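Local coordinates for BF1531-like N-terminal domain-containing protein (Bacteroides fragilis, PDB 3SLR) that binds magnesium and may hydrolyse ester bonds, its N-terminal SGNH-hydrolase-like domain being joined here to a HAD-type phosphatase-like domain, at residues Y4-L9 against D201-I206; V25-D30 against L53-Y58; Y79-H84 against I124-P129; L115-I120 against Q163-F168. All blocks are in the same frame, centred on the assembly; numbering follows the deposited sequence.

Overall arrangement
From the N terminus, helix 6-12 is the first element to be joined to a distant one: contact 1 ties it to the first turn of helix 203-217, closing a long loop that holds the other three contacts. Contact 2 comes first inside that loop, pairing strand 22-29 with strand 50-55 around one intervening helix. It is complete before contact 3 opens, where strand 79-83 pairs with strand 122-126. Strands 22-29 and 79-83 are themselves neighbours, making contacts 2 and 3 successive steps across one five-stranded parallel sheet. Contact 4 crosses contact 3 along the chain, joining the end of helix 104-118 to the turn that follows helix 147-164. Ile-206 of contact 1 packs on Tyr-126 of contact 3.

Contact 1 (Y4-L9 against D201-I206)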
# COMPACT_ATOMS: atom_id res chain seq x y z
N TYR A 4 -8.85 -2.73 -8.73
CA TYR A 4 -10.07 -3.11 -9.42
C TYR A 4 -11.12 -2.04 -9.20
O TYR A 4 -10.90 -1.09 -8.44
CB TYR A 4 -10.58 -4.44 -8.87
CG TYR A 4 -9.61 -5.60 -9.05
CD1 TYR A 4 -9.60 -6.34 -10.22
CD2 TYR A 4 -8.72 -5.95 -8.04
CE1 TYR A 4 -8.72 -7.40 -10.39
CE2 TYR A 4 -7.83 -7.00 -8.20
CZ TYR A 4 -7.84 -7.73 -9.38
OH TYR A 4 -6.97 -8.79 -9.56
N THR A 5 -12.27 -2.17 -9.87
CA THR A 5 -13.42 -1.33 -9.58
C THR A 5 -14.28 -2.06 -8.57
O THR A 5 -14.15 -3.28 -8.40
CB THR A 5 -14.26 -1.05 -10.84
OG1 THR A 5 -14.81 -2.28 -11.33
CG2 THR A 5 -13.40 -0.42 -11.93
N PHE A 6 -15.16 -1.33 -7.89
CA PHE A 6 -16.04 -1.99 -6.94
C PHE A 6 -16.89 -3.04 -7.65
O PHE A 6 -17.12 -4.12 -7.12
CB PHE A 6 -16.94 -1.01 -6.20
CG PHE A 6 -17.87 -1.68 -5.23
CD1 PHE A 6 -17.40 -2.13 -4.00
CD2 PHE A 6 -19.20 -1.89 -5.55
CE1 PHE A 6 -18.25 -2.76 -3.10
CE2 PHE A 6 -20.06 -2.52 -4.65
CZ PHE A 6 -19.58 -2.95 -3.43
N LYS A 7 -17.34 -2.72 -8.86
CA LYS A 7 -18.12 -3.67 -9.65
C LYS A 7 -17.41 -5.02 -9.80
O LYS A 7 -18.03 -6.08 -9.64
CB LYS A 7 -18.42 -3.11 -11.04
CG LYS A 7 -19.20 -4.06 -11.91
CD LYS A 7 -19.41 -3.51 -13.31
CE LYS A 7 -20.30 -4.43 -14.14
NZ LYS A 7 -19.81 -5.83 -14.12
N GLU A 8 -16.12 -4.98 -10.11
CA GLU A 8 -15.32 -6.19 -10.27
C GLU A 8 -15.18 -6.94 -8.95
O GLU A 8 -15.25 -8.17 -8.91
CB GLU A 8 -13.94 -5.85 -10.82
CG GLU A 8 -13.95 -5.28 -12.23
CD GLU A 8 -12.57 -4.82 -12.67
OE1 GLU A 8 -11.94 -4.03 -11.94
OE2 GLU A 8 -12.12 -5.26 -13.75
N LEU A 9 -14.96 -6.18 -7.87
CA LEU A 9 -14.83 -6.79 -6.55
C LEU A 9 -16.11 -7.52 -6.15
O LEU A 9 -16.07 -8.66 -5.66
CB LEU A 9 -14.45 -5.74 -5.50
CG LEU A 9 -13.07 -5.11 -5.69
CD1 LEU A 9 -12.79 -4.12 -4.55
CD2 LEU A 9 -11.99 -6.18 -5.75
N ASP A 201 -15.12 5.33 -5.51
CA ASP A 201 -13.82 5.14 -6.14
C ASP A 201 -12.72 4.93 -5.12
O ASP A 201 -11.65 4.40 -5.44
CB ASP A 201 -13.51 6.30 -7.07
CG ASP A 201 -14.42 6.32 -8.28
OD1 ASP A 201 -14.60 5.25 -8.91
OD2 ASP A 201 -14.97 7.39 -8.60
N ALA A 202 -12.98 5.30 -3.87
CA ALA A 202 -12.03 5.06 -2.79
C ALA A 202 -12.11 3.63 -2.29
O ALA A 202 -11.11 3.09 -1.80
CB ALA A 202 -12.27 6.03 -1.65
N LEU A 203 -13.29 3.03 -2.37
CA LEU A 203 -13.50 1.69 -1.81
C LEU A 203 -12.49 0.64 -2.28
O LEU A 203 -11.90 -0.05 -1.45
CB LEU A 203 -14.94 1.21 -2.04
CG LEU A 203 -16.02 1.73 -1.09
CD1 LEU A 203 -17.40 1.53 -1.69
CD2 LEU A 203 -15.91 1.05 0.28
N PRO A 204 -12.25 0.52 -3.60
CA PRO A 204 -11.29 -0.49 -4.07
C PRO A 204 -9.85 -0.17 -3.68
O PRO A 204 -9.03 -1.08 -3.61
CB PRO A 204 -11.41 -0.42 -5.60
CG PRO A 204 -12.59 0.40 -5.89
CD PRO A 204 -12.91 1.24 -4.71
N ILE A 205 -9.53 1.11 -3.46
CA ILE A 205 -8.21 1.46 -2.98
C ILE A 205 -8.00 0.91 -1.58
O ILE A 205 -6.98 0.30 -1.29
CB ILE A 205 -7.98 2.99 -2.97
CG1 ILE A 205 -7.98 3.52 -4.41
CG2 ILE A 205 -6.69 3.31 -2.24
CD1 ILE A 205 -8.03 5.06 -4.52
N ILE A 206 -8.98 1.11 -0.71
CA ILE A 206 -8.87 0.63 0.66
C ILE A 206 -8.90 -0.91 0.74
O ILE A 206 -8.15 -1.50 1.51
CB ILE A 206 -9.93 1.27 1.58
CG1 ILE A 206 -9.76 2.79 1.62
CG2 ILE A 206 -9.85 0.67 2.98
CD1 ILE A 206 -8.32 3.25 1.63
O HOH W 1 -8.65 -2.88 -6.04
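With CG anti to its carbonyl carbon and beside the backbone N (chi1 -65°), Leu-9 reaches Pro-204 through a single methyl: CD1 lies 4.0 Å from Pro-204 CA, and the two side chains meet at a slant. Phe-6 takes the other common branch, CG anti to the backbone N (chi1 179°), which lays its ring alongside Leu-203 of the other segment. There Phe-6 CD1 and Leu-203 CD1 stand 4.3 Å apart in a looser apolar contact. Pro-204 sits in the middle and buries the most surface of any residue in the contact. Its ring packs against the backbone leading into helix 6-12, with CB only 3.0 Å from Tyr-4 O and CG 3.7 Å from Phe-6 N.

The helix begins with a capping box. Thr-5, at the N-cap, accepts a bond at OG1 from Glu-8 N, while Glu-8 OE1 accepts from Thr-5 N (2.8 Å) on the lone pair facing away from its other oxygen. Threonine and glutamate suit these places because their oxygens occupy N-H groups for which the helix supplies no carbonyl. Proline suits the first turn of helix 203-217 for a related reason: it has no N-H to satisfy.

No direct hydrogen bond crosses the contact. One water bridges it instead, accepting from Tyr-4 N at 2.7 Å and donating to Pro-204 O at 3.0 Å. Helix 34-46 covers another flank, where Tyr-4 and Leu-9 touch Glu-43 and Phe-6 touches Leu-35. Beyond Pro-204, Ile-205 and Ile-206 turn to helix 173-180, packing on Ile-176.

Contact 2 (V25-D30 against L53-Y58)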
# COMPACT_ATOMS: atom_id res chain seq x y z
N VAL A 25 -12.33 -13.33 8.54
CA VAL A 25 -12.06 -11.90 8.72
C VAL A 25 -13.25 -11.21 9.38
O VAL A 25 -14.38 -11.25 8.87
CB VAL A 25 -11.79 -11.23 7.36
CG1 VAL A 25 -11.56 -9.71 7.54
CG2 VAL A 25 -10.59 -11.88 6.68
N ALA A 26 -13.02 -10.61 10.54
CA ALA A 26 -14.04 -9.78 11.19
C ALA A 26 -13.82 -8.31 10.81
O ALA A 26 -12.69 -7.82 10.77
CB ALA A 26 -13.99 -9.94 12.70
N LEU A 27 -14.91 -7.60 10.54
CA LEU A 27 -14.84 -6.18 10.23
C LEU A 27 -15.80 -5.43 11.14
O LEU A 27 -17.00 -5.74 11.19
CB LEU A 27 -15.20 -5.93 8.77
CG LEU A 27 -15.35 -4.48 8.33
CD1 LEU A 27 -14.02 -3.72 8.43
CD2 LEU A 27 -15.91 -4.43 6.91
N LEU A 28 -15.28 -4.45 11.87
CA LEU A 28 -16.09 -3.65 12.79
C LEU A 28 -15.77 -2.17 12.59
O LEU A 28 -14.61 -1.78 12.64
CB LEU A 28 -15.80 -4.05 14.24
CG LEU A 28 -15.85 -5.54 14.60
CD1 LEU A 28 -14.49 -6.19 14.34
CD2 LEU A 28 -16.23 -5.73 16.05
N GLY A 29 -16.80 -1.36 12.37
CA GLY A 29 -16.57 0.05 12.10
C GLY A 29 -17.61 0.95 12.73
O GLY A 29 -18.65 0.47 13.18
N ASP A 30 -17.32 2.25 12.78
CA ASP A 30 -18.29 3.22 13.32
C ASP A 30 -19.00 4.02 12.22
O ASP A 30 -19.72 4.99 12.50
CB ASP A 30 -17.67 4.13 14.39
CG ASP A 30 -16.48 4.96 13.89
OD1 ASP A 30 -16.34 5.20 12.67
OD2 ASP A 30 -15.68 5.40 14.74
N LEU A 53 -16.31 -13.42 5.71
CA LEU A 53 -16.33 -12.08 6.32
C LEU A 53 -17.51 -11.86 7.25
O LEU A 53 -18.66 -11.82 6.82
CB LEU A 53 -16.28 -11.02 5.23
CG LEU A 53 -15.76 -9.66 5.70
CD1 LEU A 53 -14.92 -9.02 4.63
CD2 LEU A 53 -16.93 -8.77 6.12
N TRP A 54 -17.21 -11.72 8.55
CA TRP A 54 -18.22 -11.36 9.54
C TRP A 54 -18.18 -9.85 9.78
O TRP A 54 -17.12 -9.29 10.01
CB TRP A 54 -17.99 -12.11 10.85
CG TRP A 54 -18.95 -11.72 11.94
CD1 TRP A 54 -20.20 -12.24 12.16
CD2 TRP A 54 -18.74 -10.73 12.96
NE1 TRP A 54 -20.78 -11.63 13.25
CE2 TRP A 54 -19.91 -10.71 13.76
CE3 TRP A 54 -17.69 -9.87 13.28
CZ2 TRP A 54 -20.04 -9.85 14.85
CZ3 TRP A 54 -17.83 -9.02 14.37
CH2 TRP A 54 -19.00 -9.01 15.14
N GLU A 55 -19.35 -9.23 9.72
CA GLU A 55 -19.48 -7.79 9.90
C GLU A 55 -20.23 -7.55 11.19
O GLU A 55 -21.33 -8.09 11.39
CB GLU A 55 -20.33 -7.24 8.76
CG GLU A 55 -19.75 -6.11 7.97
CD GLU A 55 -20.78 -5.54 7.00
OE1 GLU A 55 -21.07 -4.33 7.10
OE2 GLU A 55 -21.29 -6.31 6.15
N ALA A 56 -19.66 -6.74 12.07
CA ALA A 56 -20.37 -6.32 13.27
C ALA A 56 -21.50 -5.40 12.84
O ALA A 56 -21.43 -4.76 11.78
CB ALA A 56 -19.45 -5.60 14.24
N GLU A 57 -22.55 -5.35 13.65
CA GLU A 57 -23.64 -4.42 13.40
C GLU A 57 -23.11 -3.00 13.47
O GLU A 57 -22.05 -2.74 14.05
CB GLU A 57 -24.76 -4.61 14.42
CG GLU A 57 -25.34 -6.01 14.40
CD GLU A 57 -25.83 -6.42 13.02
OE1 GLU A 57 -26.45 -5.60 12.32
OE2 GLU A 57 -25.59 -7.58 12.62
N TYR A 58 -23.86 -2.07 12.89
CA TYR A 58 -23.45 -0.66 12.83
C TYR A 58 -22.99 -0.08 14.17
O TYR A 58 -23.71 -0.13 15.17
CB TYR A 58 -24.58 0.19 12.25
CG TYR A 58 -24.28 1.68 12.23
CD1 TYR A 58 -23.51 2.25 11.22
CD2 TYR A 58 -24.77 2.52 13.23
CE1 TYR A 58 -23.24 3.61 11.21
CE2 TYR A 58 -24.51 3.88 13.22
CZ TYR A 58 -23.75 4.42 12.21
OH TYR A 58 -23.49 5.78 12.21
O HOH W 2 -19.47 -2.03 14.32
O HOH W 3 -19.36 -2.69 11.18
O HOH W 4 -21.18 6.02 14.57
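Three backbone hydrogen bonds join Val-25, Leu-27, Trp-54 and Ala-56 in parallel register. Leu-27 uses both polar groups: its N donates to Trp-54 O (2.8 Å), and its O accepts from Ala-56 N (3.0 Å). Trp-54 N donates to Val-25 O at 2.9 Å. Glu-55 OE1 bonds Thr-33. Past the paired residues water takes over. One molecule accepts from Gly-29 N and donates to Ala-56 O, and a second donates to both Gly-29 O and Glu-57 O. Farther out a third donates to Asp-30 O and weakly to Tyr-58 OH, whose stronger partner is Glu-195.

On one face of the sheet, Trp-54 holds CG anti to its backbone N (chi1 176°). The edge of its indole meets Ala-26 CB, 3.7 Å from CE3, and CZ3 touches Leu-28 CG at 4.0 Å. Alanine's small size suits two places here: Ala-26 leaves room at the ring edge, and Ala-56 lets Leu-28 CG within 3.6 Å of its CB. The backbone N of Ala-56 lies above one indole face, offset toward the rim, and Phe-75 also meets the indole. On the other face, the branched Leu-53 puts CD2 4.3 Å from Leu-27 CB and rests on Ala-37 and Ile-40 of helix 34-46.

That helix links the two strands, making a beta-alpha-beta unit at one edge of a parallel sheet with strand order 2-1-3-4-5, as in SGNH hydrolases.

Contact 3 (Y79-H84 against I124-P129); sequences YTIIFH and IYYNYP
Backbone bonds set Ile-81 beside Ile-124 and Ile-82 beside Tyr-125 in parallel pairing. Ile-124 is gripped twice, its N donating to Thr-80 O (2.8 Å) and its O accepting from Ile-82 N (2.9 Å). The next bond, from Tyr-126 N to Ile-82 O, is weak, and here a water enters: it donates to Ile-82 O and Tyr-126 O, accepts from His-84 N, and lies over the centre of the Tyr-125 ring.

The side-chain bonds gather where the strands end. Tyr-125 OH lies at the edge of the imidazole, 2.7 Å from His-84 ND1, and also bonds Tyr-128 OH at 2.6 Å. Glu-62 binds His-84 NE2, so the histidine is held at both nitrogens; Arg-108 binds Tyr-128 OH. Both strands belong to the interior of the parallel sheet of the SGNH-hydrolase-like domain, where beta-branched isoleucines suit extended backbone and buried faces.

Of the aromatic contacts, Tyr-126 turns its edge to the face of Phe-83 in a T-shaped pair, centroids 5.1 Å apart and planes at 69°. Tyr-126 CG stands anti to the carbonyl carbon (chi1 -60°), bringing the ring across to strand 79-83. The isoleucine-to-ring packing divides by face: Ile-81 CG2 presses on Tyr-126 CE1 (3.5 Å) beside helix 203-217, and Ile-82 CB meets Tyr-125 CD2 (3.7 Å) beside helix 104-118.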
# COMPACT_ATOMS: atom_id res chain seq x y z
N TYR A 79 -8.36 -12.63 11.20
CA TYR A 79 -8.02 -11.21 11.14
C TYR A 79 -9.18 -10.38 11.65
O TYR A 79 -10.33 -10.73 11.42
CB TYR A 79 -7.69 -10.78 9.71
CG TYR A 79 -6.42 -11.41 9.21
CD1 TYR A 79 -6.43 -12.67 8.62
CD2 TYR A 79 -5.20 -10.77 9.35
CE1 TYR A 79 -5.26 -13.26 8.17
CE2 TYR A 79 -4.03 -11.35 8.90
CZ TYR A 79 -4.06 -12.59 8.32
OH TYR A 79 -2.89 -13.17 7.87
N THR A 80 -8.86 -9.30 12.35
CA THR A 80 -9.87 -8.37 12.86
C THR A 80 -9.55 -6.98 12.31
O THR A 80 -8.52 -6.41 12.63
CB THR A 80 -9.86 -8.32 14.41
OG1 THR A 80 -10.30 -9.59 14.92
CG2 THR A 80 -10.80 -7.24 14.93
N ILE A 81 -10.42 -6.47 11.47
CA ILE A 81 -10.24 -5.16 10.87
C ILE A 81 -11.13 -4.18 11.60
O ILE A 81 -12.35 -4.36 11.66
CB ILE A 81 -10.61 -5.18 9.38
CG1 ILE A 81 -9.79 -6.22 8.63
CG2 ILE A 81 -10.44 -3.77 8.77
CD1 ILE A 81 -10.28 -6.47 7.23
N ILE A 82 -10.52 -3.15 12.18
CA ILE A 82 -11.27 -2.10 12.87
C ILE A 82 -11.21 -0.82 12.04
O ILE A 82 -10.13 -0.37 11.65
CB ILE A 82 -10.66 -1.78 14.26
CG1 ILE A 82 -10.48 -3.06 15.09
CG2 ILE A 82 -11.49 -0.72 14.99
CD1 ILE A 82 -11.78 -3.71 15.54
N PHE A 83 -12.38 -0.24 11.78
CA PHE A 83 -12.45 1.03 11.07
C PHE A 83 -13.10 2.09 11.96
O PHE A 83 -14.32 2.24 11.96
CB PHE A 83 -13.25 0.86 9.77
CG PHE A 83 -13.24 2.07 8.89
CD1 PHE A 83 -12.36 3.12 9.12
CD2 PHE A 83 -14.11 2.15 7.80
CE1 PHE A 83 -12.34 4.24 8.29
CE2 PHE A 83 -14.10 3.25 6.96
CZ PHE A 83 -13.22 4.30 7.21
N HIS A 84 -12.28 2.77 12.76
CA HIS A 84 -12.68 3.98 13.46
C HIS A 84 -12.40 5.16 12.53
O HIS A 84 -11.25 5.39 12.15
CB HIS A 84 -11.81 4.17 14.71
CG HIS A 84 -12.29 3.43 15.92
ND1 HIS A 84 -11.42 2.82 16.80
CD2 HIS A 84 -13.53 3.26 16.43
CE1 HIS A 84 -12.12 2.28 17.79
NE2 HIS A 84 -13.40 2.54 17.59
N ILE A 124 -5.96 -5.51 12.09
CA ILE A 124 -5.61 -4.49 11.11
C ILE A 124 -6.45 -3.24 11.42
O ILE A 124 -7.68 -3.30 11.48
CB ILE A 124 -5.87 -4.97 9.67
CG1 ILE A 124 -5.03 -6.21 9.37
CG2 ILE A 124 -5.54 -3.86 8.69
CD1 ILE A 124 -5.42 -6.90 8.09
N TYR A 125 -5.76 -2.12 11.62
CA TYR A 125 -6.40 -0.94 12.18
C TYR A 125 -6.13 0.25 11.27
O TYR A 125 -4.96 0.61 11.06
CB TYR A 125 -5.86 -0.68 13.59
CG TYR A 125 -6.63 0.37 14.38
CD1 TYR A 125 -6.35 1.72 14.23
CD2 TYR A 125 -7.63 0.01 15.27
CE1 TYR A 125 -7.05 2.68 14.93
CE2 TYR A 125 -8.35 0.97 15.98
CZ TYR A 125 -8.05 2.30 15.81
OH TYR A 125 -8.74 3.25 16.51
N TYR A 126 -7.18 0.84 10.71
CA TYR A 126 -7.01 2.04 9.87
C TYR A 126 -6.65 3.23 10.74
O TYR A 126 -7.36 3.53 11.69
CB TYR A 126 -8.29 2.36 9.08
CG TYR A 126 -8.73 1.25 8.15
CD1 TYR A 126 -9.87 0.50 8.42
CD2 TYR A 126 -7.99 0.94 7.01
CE1 TYR A 126 -10.27 -0.52 7.57
CE2 TYR A 126 -8.38 -0.10 6.17
CZ TYR A 126 -9.52 -0.82 6.45
OH TYR A 126 -9.92 -1.85 5.61
N ASN A 127 -5.55 3.91 10.42
CA ASN A 127 -5.24 5.15 11.12
C ASN A 127 -6.08 6.30 10.57
O ASN A 127 -7.00 6.08 9.77
CB ASN A 127 -3.73 5.46 11.14
CG ASN A 127 -3.15 5.69 9.75
OD1 ASN A 127 -3.86 5.63 8.74
ND2 ASN A 127 -1.84 5.97 9.70
N TYR A 128 -5.76 7.52 10.98
CA TYR A 128 -6.70 8.64 10.87
C TYR A 128 -6.24 9.77 9.94
O TYR A 128 -5.36 10.55 10.29
CB TYR A 128 -6.97 9.23 12.26
CG TYR A 128 -7.58 8.27 13.26
CD1 TYR A 128 -6.79 7.46 14.07
CD2 TYR A 128 -8.96 8.19 13.42
CE1 TYR A 128 -7.37 6.58 15.00
CE2 TYR A 128 -9.54 7.35 14.35
CZ TYR A 128 -8.74 6.54 15.13
OH TYR A 128 -9.34 5.69 16.03
N PRO A 129 -6.86 9.89 8.75
CA PRO A 129 -6.54 11.07 7.94
C PRO A 129 -7.01 12.33 8.64
O PRO A 129 -8.10 12.35 9.24
CB PRO A 129 -7.36 10.87 6.66
CG PRO A 129 -7.84 9.43 6.69
CD PRO A 129 -7.88 9.03 8.14
O HOH W 5 -9.56 2.27 12.61
O HOH W 6 -9.84 6.24 9.93

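Contact 4 (L115-I120 against Q163-F168)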
# COMPACT_ATOMS: atom_id res chain seq x y z
N LEU A 115 -7.70 -3.78 23.07
CA LEU A 115 -7.91 -4.65 21.92
C LEU A 115 -6.68 -5.53 21.66
O LEU A 115 -6.80 -6.75 21.48
CB LEU A 115 -8.22 -3.79 20.70
CG LEU A 115 -8.20 -4.40 19.30
CD1 LEU A 115 -9.30 -5.43 19.15
CD2 LEU A 115 -8.34 -3.30 18.27
N CYS A 116 -5.50 -4.92 21.66
CA CYS A 116 -4.27 -5.68 21.44
C CYS A 116 -4.03 -6.75 22.52
O CYS A 116 -3.55 -7.84 22.21
CB CYS A 116 -3.06 -4.75 21.38
SG CYS A 116 -2.99 -3.75 19.88
N GLU A 117 -4.36 -6.41 23.76
CA GLU A 117 -4.08 -7.29 24.91
C GLU A 117 -4.95 -8.55 24.89
O GLU A 117 -4.60 -9.56 25.50
CB GLU A 117 -4.28 -6.54 26.23
CG GLU A 117 -3.27 -5.43 26.52
CD GLU A 117 -1.93 -5.94 27.04
OE1 GLU A 117 -1.87 -7.08 27.57
OE2 GLU A 117 -0.93 -5.21 26.93
N GLN A 118 -6.07 -8.49 24.18
CA GLN A 118 -6.98 -9.63 24.12
C GLN A 118 -6.32 -10.85 23.48
O GLN A 118 -6.59 -11.99 23.88
CB GLN A 118 -8.27 -9.27 23.38
CG GLN A 118 -9.06 -8.17 24.08
CD GLN A 118 -9.03 -8.29 25.59
OE1 GLN A 118 -9.54 -9.25 26.17
NE2 GLN A 118 -8.42 -7.30 26.26
N GLY A 119 -5.47 -10.62 22.49
CA GLY A 119 -4.76 -11.69 21.82
C GLY A 119 -5.61 -12.50 20.86
O GLY A 119 -5.54 -13.73 20.85
N ILE A 120 -6.40 -11.81 20.04
CA ILE A 120 -7.37 -12.47 19.16
C ILE A 120 -7.02 -12.37 17.67
O ILE A 120 -7.48 -11.48 16.97
CB ILE A 120 -8.77 -11.87 19.39
CG1 ILE A 120 -9.84 -12.67 18.64
CG2 ILE A 120 -8.77 -10.36 19.08
CD1 ILE A 120 -10.19 -13.96 19.31
N GLN A 163 4.61 -0.99 17.01
CA GLN A 163 5.99 -1.45 17.24
C GLN A 163 6.10 -2.29 18.52
O GLN A 163 7.09 -3.01 18.72
CB GLN A 163 6.95 -0.26 17.27
CG GLN A 163 7.10 0.40 15.92
CD GLN A 163 7.91 1.68 15.95
OE1 GLN A 163 8.68 1.92 16.88
NE2 GLN A 163 7.74 2.50 14.92
N ALA A 164 5.09 -2.21 19.37
CA ALA A 164 5.08 -2.91 20.65
C ALA A 164 4.32 -4.23 20.55
O ALA A 164 4.60 -5.17 21.30
CB ALA A 164 4.46 -2.02 21.72
N TYR A 165 3.35 -4.29 19.64
CA TYR A 165 2.49 -5.47 19.52
C TYR A 165 2.59 -6.08 18.13
O TYR A 165 2.05 -5.54 17.16
CB TYR A 165 1.02 -5.11 19.78
CG TYR A 165 0.70 -4.62 21.18
CD1 TYR A 165 0.30 -5.50 22.18
CD2 TYR A 165 0.75 -3.27 21.49
CE1 TYR A 165 -0.01 -5.05 23.45
CE2 TYR A 165 0.44 -2.81 22.76
CZ TYR A 165 0.06 -3.70 23.74
OH TYR A 165 -0.26 -3.25 25.00
N PRO A 166 3.29 -7.22 18.02
CA PRO A 166 3.52 -7.87 16.72
C PRO A 166 2.23 -8.25 16.01
O PRO A 166 2.23 -8.42 14.79
CB PRO A 166 4.30 -9.14 17.11
CG PRO A 166 4.97 -8.78 18.40
CD PRO A 166 3.97 -7.92 19.12
N ASN A 167 1.16 -8.34 16.80
CA ASN A 167 -0.15 -8.76 16.33
C ASN A 167 -0.95 -7.62 15.71
O ASN A 167 -1.94 -7.85 15.02
CB ASN A 167 -0.92 -9.40 17.50
CG ASN A 167 -0.75 -8.64 18.82
OD1 ASN A 167 0.36 -8.54 19.37
ND2 ASN A 167 -1.86 -8.12 19.34
N PHE A 168 -0.49 -6.39 15.95
CA PHE A 168 -1.23 -5.18 15.57
C PHE A 168 -0.62 -4.52 14.34
O PHE A 168 0.52 -4.08 14.36
CB PHE A 168 -1.22 -4.19 16.74
CG PHE A 168 -2.00 -2.93 16.48
CD1 PHE A 168 -3.38 -2.92 16.58
CD2 PHE A 168 -1.36 -1.74 16.18
CE1 PHE A 168 -4.11 -1.76 16.37
CE2 PHE A 168 -2.07 -0.57 15.98
CZ PHE A 168 -3.44 -0.58 16.07
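Tyr-165, which follows helix 147-164, meets two consecutive residues of helix 104-118. One face of its ring takes Cys-116: CB lies 3.6 Å from the ring centroid in a CH-pi contact, and SG stands over the same ring at 4.3 Å from its centroid. The phenol end belongs to Glu-117. Tyr-165 OH donates to Glu-117 OE2 (2.8 Å) on the anti side of the carboxylate, 22° out of its plane, and the ring and carboxylate planes are 89° apart. Glutamate reaches this hydroxyl because its chain bends at the second torsion. Arg-113 is a second partner of the hydroxyl.

Next comes a type I turn, closed by Phe-168 N bonding to Tyr-165 O at 2.9 Å. Pro-166 and Asn-167 fill its middle: proline's fixed phi matches the second position of the turn, and asparagine is common at the third. Phe-168 then holds CG anti to its backbone N (chi1 -177°), and its ring meets the sulfur obliquely, with CD1 3.4 Å from Cys-116 SG. A cysteine suits this slot, small enough to fit between two rings while its polarisable sulfur touches both.

Helix 104-118 finishes beside this turn, Gly-119 leaving helical geometry with a positive phi that glycine tolerates readily. Leu-115 and Phe-168 pack on Val-123, Cys-116 and Phe-168 on Ile-161, so that the end of helix 104-118 rests on helix 147-164 and strand 122-126 where outermost strand 168-171 begins.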